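Local coordinates for amino acid ABC transporter, binding protein (Thermus thermophilus, PDB 3VV5) that binds (S)-2-aminoethyl-L-cysteine (L-thialysine) as the substrate-binding component of an amino acid ABC transporter, at residues 81-86 and 167-172; 41-44 and 49-52; 144-147 and 152-155. One frame throughout, in Å; residues are numbered along the deposited sequence.

Interaction 1: residues 81-86 and 167-172. With SLZ (L-thialysine), chain C.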
loop_
_atom_site.group_PDB
_atom_site.type_symbol
_atom_site.label_atom_id
_atom_site.label_comp_id
_atom_site.label_asym_id
_atom_site.label_seq_id
_atom_site.Cartn_x
_atom_site.Cartn_y
_atom_site.Cartn_z
ATOM N N ALA A 81 -12.458 -4.097 -4.767
ATOM C CA ALA A 81 -11.880 -2.812 -4.376
ATOM C C ALA A 81 -12.736 -2.117 -3.314
ATOM O O ALA A 81 -13.880 -1.817 -3.562
ATOM C CB ALA A 81 -11.738 -1.906 -5.602
ATOM N N GLN A 82 -12.160 -1.845 -2.149
ATOM C CA GLN A 82 -12.908 -1.258 -1.025
ATOM C C GLN A 82 -12.097 -0.149 -0.373
ATOM O O GLN A 82 -10.879 -0.084 -0.530
ATOM C CB GLN A 82 -13.165 -2.335 0.055
ATOM C CG GLN A 82 -14.026 -3.528 -0.372
ATOM C CD GLN A 82 -15.511 -3.201 -0.333
ATOM O OE1 GLN A 82 -16.146 -2.971 -1.367
ATOM N NE2 GLN A 82 -16.067 -3.163 0.868
ATOM N N SER A 83 -12.757 0.687 0.424
ATOM C CA SER A 83 -12.042 1.716 1.182
ATOM C C SER A 83 -10.897 1.110 2.018
ATOM O O SER A 83 -11.078 0.072 2.667
ATOM C CB SER A 83 -13.036 2.497 2.053
ATOM O OG SER A 83 -12.370 3.542 2.746
ATOM N N PHE A 84 -9.712 1.736 1.980
ATOM C CA PHE A 84 -8.534 1.174 2.627
ATOM C C PHE A 84 -8.772 0.756 4.092
ATOM O O PHE A 84 -8.419 -0.368 4.475
ATOM C CB PHE A 84 -7.311 2.113 2.541
ATOM C CG PHE A 84 -6.081 1.574 3.242
ATOM C CD1 PHE A 84 -5.333 0.535 2.685
ATOM C CD2 PHE A 84 -5.687 2.082 4.478
ATOM C CE1 PHE A 84 -4.200 0.017 3.342
ATOM C CE2 PHE A 84 -4.551 1.573 5.151
ATOM C CZ PHE A 84 -3.801 0.538 4.581
ATOM N N ASP A 85 -9.367 1.658 4.881
ATOM C CA ASP A 85 -9.518 1.436 6.339
ATOM C C ASP A 85 -10.457 0.281 6.702
ATOM O O ASP A 85 -10.542 -0.133 7.866
ATOM C CB ASP A 85 -9.925 2.727 7.073
ATOM C CG ASP A 85 -11.308 3.280 6.635
ATOM O OD1 ASP A 85 -11.840 2.878 5.592
ATOM O OD2 ASP A 85 -11.843 4.165 7.336
ATOM N N THR A 86 -11.140 -0.253 5.696
ATOM C CA THR A 86 -12.066 -1.359 5.907
ATOM C C THR A 86 -11.456 -2.722 5.599
ATOM O O THR A 86 -12.069 -3.755 5.913
ATOM C CB THR A 86 -13.326 -1.257 5.012
ATOM O OG1 THR A 86 -13.008 -1.645 3.659
ATOM C CG2 THR A 86 -13.930 0.151 5.041
ATOM N N THR A 167 -7.177 14.348 8.192
ATOM C CA THR A 167 -7.267 12.966 7.724
ATOM C C THR A 167 -8.117 12.863 6.452
ATOM O O THR A 167 -9.106 13.589 6.290
ATOM C CB THR A 167 -7.795 12.017 8.822
ATOM O OG1 THR A 167 -9.059 12.497 9.296
ATOM C CG2 THR A 167 -6.818 11.946 10.002
ATOM N N TYR A 168 -7.725 11.977 5.542
ATOM C CA TYR A 168 -8.392 11.860 4.239
ATOM C C TYR A 168 -8.781 10.414 3.996
ATOM O O TYR A 168 -8.071 9.503 4.420
ATOM C CB TYR A 168 -7.483 12.383 3.102
ATOM C CG TYR A 168 -7.174 13.866 3.226
ATOM C CD1 TYR A 168 -6.207 14.332 4.125
ATOM C CD2 TYR A 168 -7.871 14.804 2.472
ATOM C CE1 TYR A 168 -5.954 15.694 4.265
ATOM C CE2 TYR A 168 -7.619 16.173 2.599
ATOM C CZ TYR A 168 -6.666 16.607 3.501
ATOM O OH TYR A 168 -6.429 17.957 3.621
ATOM N N GLN A 169 -9.909 10.198 3.323
ATOM C CA GLN A 169 -10.313 8.840 2.974
ATOM C C GLN A 169 -9.346 8.243 1.960
ATOM O O GLN A 169 -8.990 7.074 2.052
ATOM C CB GLN A 169 -11.732 8.808 2.408
ATOM C CG GLN A 169 -12.217 7.378 2.122
ATOM C CD GLN A 169 -13.722 7.241 2.118
ATOM O OE1 GLN A 169 -14.447 8.201 1.847
ATOM N NE2 GLN A 169 -14.205 6.034 2.411
ATOM N N ARG A 170 -8.935 9.056 0.996
ATOM C CA ARG A 170 -8.055 8.606 -0.059
ATOM C C ARG A 170 -6.821 9.489 -0.114
ATOM O O ARG A 170 -6.900 10.725 -0.076
ATOM C CB ARG A 170 -8.775 8.562 -1.423
ATOM C CG ARG A 170 -9.902 7.506 -1.490
ATOM C CD ARG A 170 -10.741 7.607 -2.775
ATOM N NE ARG A 170 -11.618 8.775 -2.757
ATOM C CZ ARG A 170 -12.816 8.819 -2.176
ATOM N NH1 ARG A 170 -13.521 9.946 -2.204
ATOM N NH2 ARG A 170 -13.305 7.747 -1.557
ATOM N N ASP A 171 -5.676 8.825 -0.234
ATOM C CA ASP A 171 -4.397 9.511 -0.254
ATOM C C ASP A 171 -4.304 10.623 -1.322
ATOM O O ASP A 171 -3.753 11.700 -1.026
ATOM C CB ASP A 171 -3.265 8.486 -0.374
ATOM C CG ASP A 171 -1.911 9.061 -0.008
ATOM O OD1 ASP A 171 -1.784 9.738 1.032
ATOM O OD2 ASP A 171 -0.972 8.809 -0.758
ATOM N N PRO A 172 -4.849 10.398 -2.549
ATOM C CA PRO A 172 -4.759 11.473 -3.551
ATOM C C PRO A 172 -5.482 12.765 -3.159
ATOM O O PRO A 172 -5.172 13.839 -3.688
ATOM C CB PRO A 172 -5.431 10.856 -4.785
ATOM C CG PRO A 172 -5.184 9.379 -4.618
ATOM C CD PRO A 172 -5.402 9.166 -3.149
HETATM N N SLZ C . 1.714 2.002 3.573
HETATM C CA SLZ C . 0.365 2.448 3.988
HETATM C CB SLZ C . -0.719 1.870 3.038
HETATM S SG SLZ C . -1.546 2.962 1.826
HETATM C CD SLZ C . -2.594 1.664 1.078
HETATM C CE SLZ C . -3.646 2.104 0.054
HETATM N NZ SLZ C . -3.894 0.981 -0.865
HETATM C C SLZ C . 0.138 1.805 5.353
HETATM O O SLZ C . -0.661 2.352 6.129
HETATM O OXT SLZ C . 0.779 0.758 5.597
HETATM O O HOH W 1 -9.655 4.281 0.630
#
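Gln169 of segment 167-172 reaches across to Ser83 of segment 81-86, and this pair makes the direct contact. The second segment arrives as the end of strand 164-168. Tyr168 is the last residue of that strand, and its hydroxyl bonds Asp177.

At Gln169 the chain leaves the strand. CG lies anti to the backbone N (chi1 -176°) and the rest of the side chain is extended, which carries the amide over to the loop. Gln169 NE2 donates to Ser83 OG at 3.1 Å. The bond is nearly straight, 170° at the hydrogen, and lies close to the amide plane. Ser83 OG in turn donates to Asp85 OD1 at 3.0 Å, meeting the carboxylate on its syn side but 35° out of its plane. The hydroxyl thus accepts from across the contact and donates within its own loop. Ser83 O closes a turn by accepting from Thr86 N. Thr86 OG1 also donates to Ser83 O, at 2.8 Å and on a lone pair.

The carbonyl of Gln169 adds an indirect link. One water donates to Gln169 O at 3.2 Å and accepts from Phe84 N at 2.9 Å. Beyond Arg170, helix 171-180 begins, and Asp171 is held by Trp186 and Thr188.

The loop 81-86 also serves the ligand. Phe84 CE1 comes within 3.2 Å of CD of L-thialysine, and the ligand SG lies 4.2 Å above one ring face, offset toward the rim.

This is a surface contact of modest area, only 88 Å², across the mouth of a cleft. Such a bridge between two lobes, with an aromatic ring lining the site, fits the closed, ligand-bound form of a type II periplasmic binding protein.

Interaction 2: residues 41-44 and 49-52. With SLZ (L-thialysine), chain C.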
loop_
_atom_site.group_PDB
_atom_site.type_symbol
_atom_site.label_atom_id
_atom_site.label_comp_id
_atom_site.label_asym_id
_atom_site.label_seq_id
_atom_site.Cartn_x
_atom_site.Cartn_y
_atom_site.Cartn_z
ATOM N N GLY A 41 -8.778 -8.676 -1.920
ATOM C CA GLY A 41 -9.223 -7.331 -1.508
ATOM C C GLY A 41 -8.109 -6.333 -1.765
ATOM O O GLY A 41 -6.938 -6.626 -1.511
ATOM N N THR A 42 -8.457 -5.186 -2.340
ATOM C CA THR A 42 -7.485 -4.103 -2.510
ATOM C C THR A 42 -8.233 -2.764 -2.407
ATOM O O THR A 42 -9.432 -2.762 -2.173
ATOM C CB THR A 42 -6.677 -4.214 -3.832
ATOM O OG1 THR A 42 -5.464 -3.468 -3.694
ATOM C CG2 THR A 42 -7.452 -3.656 -5.013
ATOM N N GLU A 43 -7.533 -1.649 -2.570
ATOM C CA GLU A 43 -8.174 -0.345 -2.453
ATOM C C GLU A 43 -8.522 0.246 -3.814
ATOM O O GLU A 43 -9.704 0.512 -4.095
ATOM C CB GLU A 43 -7.293 0.636 -1.661
ATOM C CG GLU A 43 -7.970 2.008 -1.454
ATOM C CD GLU A 43 -6.966 3.133 -1.330
ATOM O OE1 GLU A 43 -5.992 3.126 -2.107
ATOM O OE2 GLU A 43 -7.147 4.025 -0.468
ATOM N N GLY A 44 -7.501 0.487 -4.634
ATOM C CA GLY A 44 -7.711 1.038 -5.969
ATOM C C GLY A 44 -7.580 2.557 -5.979
ATOM O O GLY A 44 -8.015 3.203 -6.927
ATOM N N PHE A 49 0.750 1.471 -7.029
ATOM C CA PHE A 49 0.641 0.131 -6.401
ATOM C C PHE A 49 -0.667 -0.592 -6.706
ATOM O O PHE A 49 -0.663 -1.769 -7.124
ATOM C CB PHE A 49 0.857 0.253 -4.893
ATOM C CG PHE A 49 2.270 0.605 -4.538
ATOM C CD1 PHE A 49 3.268 -0.375 -4.605
ATOM C CD2 PHE A 49 2.619 1.900 -4.185
ATOM C CE1 PHE A 49 4.583 -0.065 -4.328
ATOM C CE2 PHE A 49 3.954 2.223 -3.882
ATOM C CZ PHE A 49 4.936 1.234 -3.950
ATOM N N ASN A 50 -1.785 0.101 -6.472
ATOM C CA ASN A 50 -3.110 -0.444 -6.782
ATOM C C ASN A 50 -4.064 0.716 -7.038
ATOM O O ASN A 50 -4.276 1.564 -6.165
ATOM C CB ASN A 50 -3.639 -1.391 -5.667
ATOM C CG ASN A 50 -3.793 -0.699 -4.289
ATOM O OD1 ASN A 50 -4.857 -0.149 -3.955
ATOM N ND2 ASN A 50 -2.737 -0.761 -3.475
ATOM N N TYR A 51 -4.629 0.763 -8.240
ATOM C CA TYR A 51 -5.378 1.949 -8.656
ATOM C C TYR A 51 -6.195 1.608 -9.880
ATOM O O TYR A 51 -5.883 0.672 -10.614
ATOM C CB TYR A 51 -4.450 3.162 -8.931
ATOM C CG TYR A 51 -3.596 3.012 -10.173
ATOM C CD1 TYR A 51 -4.002 3.584 -11.398
ATOM C CD2 TYR A 51 -2.400 2.271 -10.143
ATOM C CE1 TYR A 51 -3.242 3.431 -12.563
ATOM C CE2 TYR A 51 -1.609 2.103 -11.334
ATOM C CZ TYR A 51 -2.047 2.698 -12.522
ATOM O OH TYR A 51 -1.321 2.552 -13.691
ATOM N N PHE A 52 -7.248 2.369 -10.099
ATOM C CA PHE A 52 -8.013 2.236 -11.330
ATOM C C PHE A 52 -7.431 3.161 -12.377
ATOM O O PHE A 52 -7.324 4.378 -12.149
ATOM C CB PHE A 52 -9.493 2.561 -11.093
ATOM C CG PHE A 52 -10.223 1.498 -10.347
ATOM C CD1 PHE A 52 -10.808 0.429 -11.025
ATOM C CD2 PHE A 52 -10.322 1.549 -8.950
ATOM C CE1 PHE A 52 -11.485 -0.576 -10.335
ATOM C CE2 PHE A 52 -11.020 0.562 -8.254
ATOM C CZ PHE A 52 -11.589 -0.518 -8.950
HETATM N N SLZ C . 1.714 2.002 3.573
HETATM C CA SLZ C . 0.365 2.448 3.988
HETATM C CB SLZ C . -0.719 1.870 3.038
HETATM S SG SLZ C . -1.546 2.962 1.826
HETATM C CD SLZ C . -2.594 1.664 1.078
HETATM C CE SLZ C . -3.646 2.104 0.054
HETATM N NZ SLZ C . -3.894 0.981 -0.865
HETATM C C SLZ C . 0.138 1.805 5.353
HETATM O O SLZ C . -0.661 2.352 6.129
HETATM O OXT SLZ C . 0.779 0.758 5.597
HETATM O O HOH W 2 -7.644 5.320 -9.361
#
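Gly44 and Tyr51 bring the two backbones together, their CA atoms 3.7 Å apart. Gly44 O takes a CA-H...O contact from Tyr51 CA and a weak hydrogen bond from Phe52 N at 3.4 Å. A water donates to both Gly44 O and Phe52 O. Gly44 has a positive phi (94°), and a CB there would clash with the Phe52 ring. Phe49 and Asn50 form a classic beta bulge opposite Phe46.

Asn50 carries the side-chain contact. Its CG sits between the backbone N and carbonyl carbon (chi1 61°), which turns the amide toward the end of strand 37-42. Asn50 OD1 accepts from Gly44 N at 2.8 Å, almost straight, and weakly from Glu43 N. Asn50 ND2 bonds Glu62. With an alanine here, Gly44 N would probably lose its strong acceptor and Glu62 its amide partner. Thr42 OG1 lies 3.3 Å from Asn50 CG, the side chains running alongside in opposite senses, and bonds Ile100 O. Glu43 OE1 accepts a weak bond from L-thialysine NZ at 3.2 Å, while Glu43 OE2 is bonded to Gln147.

The contact joins the end of strand 37-42 to strand 50-52, the middle strand between 45-46 and 58-59, with helix 61-72 held through Glu62.

Interaction 3: residues 144-147 and 152-155; sequences VGVQ and YMEA. With SLZ (L-thialysine), chain C.
Val146 packs closely against the first residues of segment 152-155, and its two methyls divide the work. CG1 rests beside Tyr152, 3.9 Å from Tyr152 CB. CG2 lies 3.8 Å from Met153 CB and touches the backbone at Met153 CA. The side chains of Val146 and Met153 cross at about a right angle. One strand residue thus wedges against two successive helix residues. Gln147 adds only its carbonyl here, with Gln147 O 3.8 Å from Met153 CB. No hydrogen bond joins the two segments directly. Thr150 OG1, in the connecting loop, bonds both Gln147 O and Met153 N.

The packing slackens along Met153. A chi1 of -177° sets CG opposite the backbone N, and the chain runs on to take SD off toward Thr167 before the methyl bends aside at chi3. Met153 is partly exposed. Glu154 starts away from the strand and is exposed.

The ligand side is again close. Tyr152 OH accepts a hydrogen bond from L-thialysine N at 3.1 Å, and Tyr152 CE2 lies 3.7 Å from the ligand CA. Gln147 is extended toward the pocket, where OE1 comes 4.0 Å from the ligand SG. Its NE2 is bonded to Glu43 and to Gln169 O, which ties the amide down at the cleft.

Strand 143-147, helix 151-158 and strand 164-168 form a beta-alpha-beta unit. Strand 143-147 runs parallel to both strand 164-168 and strand 185-189, and the helix packs over it, with Tyr152 also touching Ile187 and strand 206-222.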
loop_
_atom_site.group_PDB
_atom_site.type_symbol
_atom_site.label_atom_id
_atom_site.label_comp_id
_atom_site.label_asym_id
_atom_site.label_seq_id
_atom_site.Cartn_x
_atom_site.Cartn_y
_atom_site.Cartn_z
ATOM N N VAL A 144 -0.665 19.064 8.740
ATOM C CA VAL A 144 -0.217 17.893 7.994
ATOM C C VAL A 144 -1.408 17.056 7.505
ATOM O O VAL A 144 -2.341 16.793 8.268
ATOM C CB VAL A 144 0.813 17.055 8.843
ATOM C CG1 VAL A 144 1.246 15.774 8.130
ATOM C CG2 VAL A 144 2.039 17.886 9.147
ATOM N N GLY A 145 -1.378 16.662 6.228
ATOM C CA GLY A 145 -2.425 15.808 5.638
ATOM C C GLY A 145 -1.970 14.357 5.481
ATOM O O GLY A 145 -0.894 14.104 4.927
ATOM N N VAL A 146 -2.796 13.421 5.963
ATOM C CA VAL A 146 -2.563 11.953 5.833
ATOM C C VAL A 146 -3.844 11.177 5.537
ATOM O O VAL A 146 -4.946 11.569 5.957
ATOM C CB VAL A 146 -1.987 11.349 7.130
ATOM C CG1 VAL A 146 -0.579 11.813 7.353
ATOM C CG2 VAL A 146 -2.861 11.736 8.311
ATOM N N GLN A 147 -3.694 10.048 4.849
ATOM C CA GLN A 147 -4.789 9.102 4.697
ATOM C C GLN A 147 -5.147 8.442 6.034
ATOM O O GLN A 147 -4.255 8.055 6.790
ATOM C CB GLN A 147 -4.432 8.013 3.676
ATOM C CG GLN A 147 -5.641 7.191 3.327
ATOM C CD GLN A 147 -5.398 6.129 2.293
ATOM O OE1 GLN A 147 -4.255 5.837 1.915
ATOM N NE2 GLN A 147 -6.489 5.519 1.829
ATOM N N TYR A 152 1.211 6.450 7.990
ATOM C CA TYR A 152 1.515 7.892 7.855
ATOM C C TYR A 152 0.793 8.687 8.930
ATOM O O TYR A 152 1.398 9.544 9.576
ATOM C CB TYR A 152 1.167 8.412 6.449
ATOM C CG TYR A 152 1.608 7.458 5.370
ATOM C CD1 TYR A 152 2.926 7.019 5.307
ATOM C CD2 TYR A 152 0.696 6.954 4.438
ATOM C CE1 TYR A 152 3.352 6.099 4.325
ATOM C CE2 TYR A 152 1.103 6.033 3.459
ATOM C CZ TYR A 152 2.427 5.618 3.409
ATOM O OH TYR A 152 2.827 4.700 2.451
ATOM N N MET A 153 -0.491 8.385 9.122
ATOM C CA MET A 153 -1.265 8.941 10.227
ATOM C C MET A 153 -0.611 8.640 11.582
ATOM O O MET A 153 -0.410 9.543 12.382
ATOM C CB MET A 153 -2.696 8.395 10.201
ATOM C CG MET A 153 -3.610 8.969 11.282
ATOM S SD MET A 153 -5.313 8.489 11.038
ATOM C CE MET A 153 -5.355 6.861 11.766
ATOM N N GLU A 154 -0.282 7.377 11.829
ATOM C CA GLU A 154 0.356 6.969 13.088
ATOM C C GLU A 154 1.640 7.771 13.330
ATOM O O GLU A 154 1.862 8.290 14.432
ATOM C CB GLU A 154 0.625 5.456 13.072
ATOM C CG GLU A 154 1.549 4.928 14.176
ATOM C CD GLU A 154 1.970 3.477 13.948
ATOM O OE1 GLU A 154 3.162 3.174 14.171
ATOM O OE2 GLU A 154 1.119 2.651 13.529
ATOM N N ALA A 155 2.451 7.919 12.283
ATOM C CA ALA A 155 3.695 8.677 12.375
ATOM C C ALA A 155 3.466 10.157 12.649
ATOM O O ALA A 155 4.184 10.741 13.463
ATOM C CB ALA A 155 4.528 8.506 11.122
HETATM N N SLZ C . 1.714 2.002 3.573
HETATM C CA SLZ C . 0.365 2.448 3.988
HETATM C CB SLZ C . -0.719 1.870 3.038
HETATM S SG SLZ C . -1.546 2.962 1.826
HETATM C CD SLZ C . -2.594 1.664 1.078
HETATM C CE SLZ C . -3.646 2.104 0.054
HETATM N NZ SLZ C . -3.894 0.981 -0.865
HETATM C C SLZ C . 0.138 1.805 5.353
HETATM O O SLZ C . -0.661 2.352 6.129
HETATM O OXT SLZ C . 0.779 0.758 5.597
#

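All three interactions border L-thialysine. Interaction 2 brings Glu43 to its side-chain amine, with Asn50 nearby; interaction 1 brings the Phe84 ring to its middle, and interaction 3 brings Tyr152 to its alpha-amine. The centres of interactions 1 and 2 lie about 10 Å apart, those of 1 and 3 about 12 Å, and those of 2 and 3 about 19 Å. Gln82 N probably bonds Thr42 O at 2.9 Å, joining interaction 1 to interaction 2. Gln147 NE2 connects all three: it lies 2.8 Å from Glu43 OE2 and 3.0 Å from Gln169 O, both probable hydrogen bonds. Along the chain, interaction 3 is nested within the loop closed by interaction 1.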